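PDB 6WWD: dITP/XTP pyrophosphatase from Mycobacteroides abscessus, which probably hydrolyses non-canonical purine nucleoside triphosphates such as XTP, dITP and ITP to monophosphates and diphosphate, using magnesium, and so clears them from the nucleotide pool. Local coordinates for residues E29-L33 with T34-E38; L75-D78 with A79-W82. All coordinates share one frame; numbering follows the deposited sequence.

In the fold
From the N terminus the chain runs through strand 2-5 and helix 10-22 into strand 29-31, which lies parallel to 2-5. Interaction 1 closes a tight turn just after 29-31, at the start of the loop that leads to helix 49-64. After that helix comes strand 67-77, on the other flank of 2-5. Interaction 2 closes the hairpin loop where it doubles back into strand 84-85. The two contacts follow in series, neither enclosing the other. They lie on opposite sides of the chain's centre, their own centres about 34 Å apart, yet both grow out of the same mixed sheet. L33 lies near R8 and L75 near Y157, both predicted substrate-binding residues.

Interaction 1: E29-L33 with T34-E38; sequences ELVSL and TDVPE
A type I beta turn from S32 to D35 follows strand 29-31, and the side chains of its two end residues are tied back onto it. The turn bond runs from D35 N to S32 O at 3.0 Å. S32 OG adds an ST turn by accepting T34 N at 3.1 Å. With chi1 at 79°, that hydroxyl sits between its own backbone N and carbonyl carbon, folded back over the turn, where T34 OG1 also donates to it. D35 answers in the other direction: its OD2 takes S32 N along the anti lone pair at 2.6 Å, in an almost straight bond (173°). The same OD2 is met by S32 OG from above the carboxylate plane, 3.1 Å away. Two donors thus grip one carboxylate oxygen and should limit rotation of the group. S32 is buried against L13 of helix 10-22, while backbone bonds from V31 to I3 and V5 and from L33 to S7 join this edge to strand 2-5 and the loop after it. V31 lies alongside the aspartate, its CB 3.8 Å from D35 OD2. Further on, V31 CG2 approaches V36 CG1 loosely at 4.4 Å, and a water sits 2.6 Å from L33 O and 3.1 Å from P37 O.

Interaction 2: L75-D78 with A79-W82; sequences LAVD and ALNW
With chi1 at -60° in D78 and -72° in W82, each CG lies beside its own backbone N and opposite the carbonyl carbon, and this brings the carboxylate and the indole together across the loop. The two groups cross with their planes 45° apart, and D78 OD1 lies 3.1 Å from W82 NE1. D78 also places its CA over one face of the indole in a CH-pi contact, 4.2 Å from the centroid of the five-membered ring. A76 comes in at the ring's edge instead, its CB in plane and 3.7 Å from W82 CD1. In the backbone, V77 O receives two amides from opposite faces of its carbonyl plane: L80 N at 3.0 Å and W82 N at 2.8 Å. D78 O takes N81 N, also at 3.0 Å. L80 folds back so that its CG rests 4.2 Å from V77 CB, and L105 and L109 add to this apolar cluster. At the outer end of the loop, N81 ND2 is hydrogen-bonded to N81 O of the second subunit, and A79 makes backbone bonds to that subunit too, so the turn takes part in the dimer interface. The bonds from W82 N to V77 O and from N81 N to D78 O, with N81 in a left-handed conformation, make a Schellman motif, here forming the loop of the beta hairpin between strands 67-77 and 84-85.

Interaction 1: E29-L33 with T34-E38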
loop_
_atom_site.group_PDB
_atom_site.type_symbol
_atom_site.label_atom_id
_atom_site.label_comp_id
_atom_site.label_asym_id
_atom_site.label_seq_id
_atom_site.Cartn_x
_atom_site.Cartn_y
_atom_site.Cartn_z
ATOM N N GLU D 29 4.567 -31.327 -21.727
ATOM C CA GLU D 29 3.122 -31.407 -21.909
ATOM C C GLU D 29 2.416 -30.675 -20.775
ATOM O O GLU D 29 2.720 -30.884 -19.596
ATOM C CB GLU D 29 2.603 -32.844 -22.038
ATOM C CG GLU D 29 3.173 -33.889 -21.108
ATOM C CD GLU D 29 2.945 -35.308 -21.641
ATOM O OE1 GLU D 29 2.912 -35.493 -22.888
ATOM O OE2 GLU D 29 2.795 -36.239 -20.815
ATOM N N LEU D 30 1.517 -29.780 -21.153
ATOM C CA LEU D 30 0.700 -29.020 -20.228
ATOM C C LEU D 30 -0.558 -29.817 -19.914
ATOM O O LEU D 30 -1.160 -30.414 -20.806
ATOM C CB LEU D 30 0.320 -27.691 -20.867
ATOM C CG LEU D 30 1.518 -26.901 -21.386
ATOM C CD1 LEU D 30 1.036 -25.587 -21.958
ATOM C CD2 LEU D 30 2.576 -26.689 -20.299
ATOM N N VAL D 31 -0.938 -29.836 -18.643
ATOM C CA VAL D 31 -2.147 -30.479 -18.150
ATOM C C VAL D 31 -2.950 -29.385 -17.466
ATOM O O VAL D 31 -2.389 -28.371 -17.042
ATOM C CB VAL D 31 -1.867 -31.668 -17.191
ATOM C CG1 VAL D 31 -0.868 -32.643 -17.814
ATOM C CG2 VAL D 31 -1.337 -31.177 -15.850
ATOM N N SER D 32 -4.272 -29.536 -17.457
ATOM C CA SER D 32 -5.178 -28.542 -16.889
ATOM C C SER D 32 -5.779 -29.051 -15.579
ATOM O O SER D 32 -5.521 -30.167 -15.135
ATOM C CB SER D 32 -6.293 -28.192 -17.878
ATOM O OG SER D 32 -7.286 -29.207 -17.847
ATOM N N LEU D 33 -6.606 -28.207 -14.966
ATOM C CA LEU D 33 -7.311 -28.583 -13.744
ATOM C C LEU D 33 -8.294 -29.734 -13.964
ATOM O O LEU D 33 -8.702 -30.373 -12.990
ATOM C CB LEU D 33 -8.022 -27.355 -13.178
ATOM C CG LEU D 33 -7.024 -26.345 -12.611
ATOM C CD1 LEU D 33 -7.696 -25.024 -12.227
ATOM C CD2 LEU D 33 -6.336 -26.963 -11.402
ATOM N N THR D 34 -8.762 -29.946 -15.199
ATOM C CA THR D 34 -9.611 -31.099 -15.507
ATOM C C THR D 34 -8.819 -32.393 -15.704
ATOM O O THR D 34 -9.426 -33.462 -15.801
ATOM C CB THR D 34 -10.485 -30.810 -16.740
ATOM O OG1 THR D 34 -9.667 -30.672 -17.902
ATOM C CG2 THR D 34 -11.283 -29.533 -16.556
ATOM N N ASP D 35 -7.486 -32.321 -15.808
ATOM C CA ASP D 35 -6.630 -33.502 -15.927
ATOM C C ASP D 35 -6.127 -33.999 -14.585
ATOM O O ASP D 35 -5.429 -35.013 -14.532
ATOM C CB ASP D 35 -5.425 -33.192 -16.818
ATOM C CG ASP D 35 -5.834 -32.707 -18.184
ATOM O OD1 ASP D 35 -6.585 -33.445 -18.846
ATOM O OD2 ASP D 35 -5.427 -31.596 -18.593
ATOM N N VAL D 36 -6.389 -33.269 -13.515
ATOM C CA VAL D 36 -5.986 -33.708 -12.186
ATOM C C VAL D 36 -7.251 -33.690 -11.338
ATOM O O VAL D 36 -8.226 -33.001 -11.692
ATOM C CB VAL D 36 -4.845 -32.840 -11.624
ATOM C CG1 VAL D 36 -3.638 -32.949 -12.534
ATOM C CG2 VAL D 36 -5.262 -31.366 -11.490
ATOM N N PRO D 37 -7.312 -34.486 -10.272
ATOM C CA PRO D 37 -8.503 -34.492 -9.417
ATOM C C PRO D 37 -8.862 -33.103 -8.909
ATOM O O PRO D 37 -8.000 -32.273 -8.612
ATOM C CB PRO D 37 -8.113 -35.442 -8.287
ATOM C CG PRO D 37 -7.186 -36.413 -8.966
ATOM C CD PRO D 37 -6.416 -35.619 -9.981
ATOM N N GLU D 38 -10.160 -32.857 -8.834
ATOM C CA GLU D 38 -10.662 -31.580 -8.355
ATOM C C GLU D 38 -10.181 -31.321 -6.938
ATOM O O GLU D 38 -10.123 -32.228 -6.102
ATOM C CB GLU D 38 -12.196 -31.579 -8.396
ATOM C CG GLU D 38 -12.809 -30.196 -8.519
ATOM C CD GLU D 38 -14.333 -30.246 -8.654
ATOM O OE1 GLU D 38 -14.960 -31.081 -7.968
ATOM O OE2 GLU D 38 -14.899 -29.458 -9.447
HETATM O O HOH W 1 -8.521 -29.842 -10.415
#

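Interaction 2: L75-D78 with A79-W82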
loop_
_atom_site.group_PDB
_atom_site.type_symbol
_atom_site.label_atom_id
_atom_site.label_comp_id
_atom_site.label_asym_id
_atom_site.label_seq_id
_atom_site.Cartn_x
_atom_site.Cartn_y
_atom_site.Cartn_z
ATOM N N LEU D 75 -8.799 -5.294 -13.226
ATOM C CA LEU D 75 -8.711 -3.847 -13.344
ATOM C C LEU D 75 -8.332 -3.231 -12.004
ATOM O O LEU D 75 -8.903 -3.589 -10.969
ATOM C CB LEU D 75 -10.041 -3.281 -13.851
ATOM C CG LEU D 75 -10.186 -1.775 -14.069
ATOM C CD1 LEU D 75 -9.307 -1.318 -15.233
ATOM C CD2 LEU D 75 -11.656 -1.496 -14.372
ATOM N N ALA D 76 -7.390 -2.296 -12.025
ATOM C CA ALA D 76 -6.944 -1.584 -10.831
ATOM C C ALA D 76 -7.222 -0.104 -11.026
ATOM O O ALA D 76 -6.689 0.508 -11.956
ATOM C CB ALA D 76 -5.445 -1.809 -10.564
ATOM N N VAL D 77 -8.036 0.476 -10.148
ATOM C CA VAL D 77 -8.453 1.874 -10.251
ATOM C C VAL D 77 -7.868 2.633 -9.061
ATOM O O VAL D 77 -8.134 2.285 -7.901
ATOM C CB VAL D 77 -9.989 2.008 -10.288
ATOM C CG1 VAL D 77 -10.401 3.465 -10.411
ATOM C CG2 VAL D 77 -10.595 1.154 -11.408
ATOM N N ASP D 78 -7.073 3.668 -9.350
ATOM C CA ASP D 78 -6.438 4.453 -8.294
ATOM C C ASP D 78 -7.449 4.922 -7.251
ATOM O O ASP D 78 -7.242 4.761 -6.037
ATOM C CB ASP D 78 -5.708 5.656 -8.902
ATOM C CG ASP D 78 -4.616 5.251 -9.884
ATOM O OD1 ASP D 78 -4.532 4.059 -10.251
ATOM O OD2 ASP D 78 -3.832 6.126 -10.305
ATOM N N ALA D 79 -8.562 5.502 -7.709
ATOM C CA ALA D 79 -9.552 6.073 -6.799
ATOM C C ALA D 79 -10.221 5.033 -5.907
ATOM O O ALA D 79 -10.857 5.407 -4.908
ATOM C CB ALA D 79 -10.627 6.820 -7.607
ATOM N N LEU D 80 -10.121 3.744 -6.250
ATOM C CA LEU D 80 -10.662 2.660 -5.439
ATOM C C LEU D 80 -9.556 1.891 -4.722
ATOM O O LEU D 80 -9.714 0.701 -4.406
ATOM C CB LEU D 80 -11.496 1.699 -6.293
ATOM C CG LEU D 80 -12.676 2.245 -7.119
ATOM C CD1 LEU D 80 -13.428 1.111 -7.836
ATOM C CD2 LEU D 80 -13.661 3.115 -6.319
ATOM N N ASN D 81 -8.437 2.563 -4.461
ATOM C CA ASN D 81 -7.269 1.947 -3.821
ATOM C C ASN D 81 -6.862 0.663 -4.540
ATOM O O ASN D 81 -6.488 -0.335 -3.918
ATOM C CB ASN D 81 -7.506 1.676 -2.338
ATOM C CG ASN D 81 -6.221 1.739 -1.533
ATOM O OD1 ASN D 81 -5.344 2.545 -1.820
ATOM N ND2 ASN D 81 -6.104 0.882 -0.528
ATOM N N TRP D 82 -6.933 0.710 -5.869
ATOM C CA TRP D 82 -6.502 -0.327 -6.798
ATOM C C TRP D 82 -7.427 -1.536 -6.825
ATOM O O TRP D 82 -7.098 -2.539 -7.462
ATOM C CB TRP D 82 -5.033 -0.705 -6.546
ATOM C CG TRP D 82 -4.203 0.457 -7.047
ATOM C CD1 TRP D 82 -3.900 0.735 -8.350
ATOM C CD2 TRP D 82 -3.675 1.542 -6.278
ATOM N NE1 TRP D 82 -3.182 1.900 -8.440
ATOM C CE2 TRP D 82 -3.026 2.416 -7.181
ATOM C CE3 TRP D 82 -3.645 1.835 -4.911
ATOM C CZ2 TRP D 82 -2.375 3.573 -6.767
ATOM C CZ3 TRP D 82 -3.013 3.001 -4.498
ATOM C CH2 TRP D 82 -2.380 3.851 -5.424
#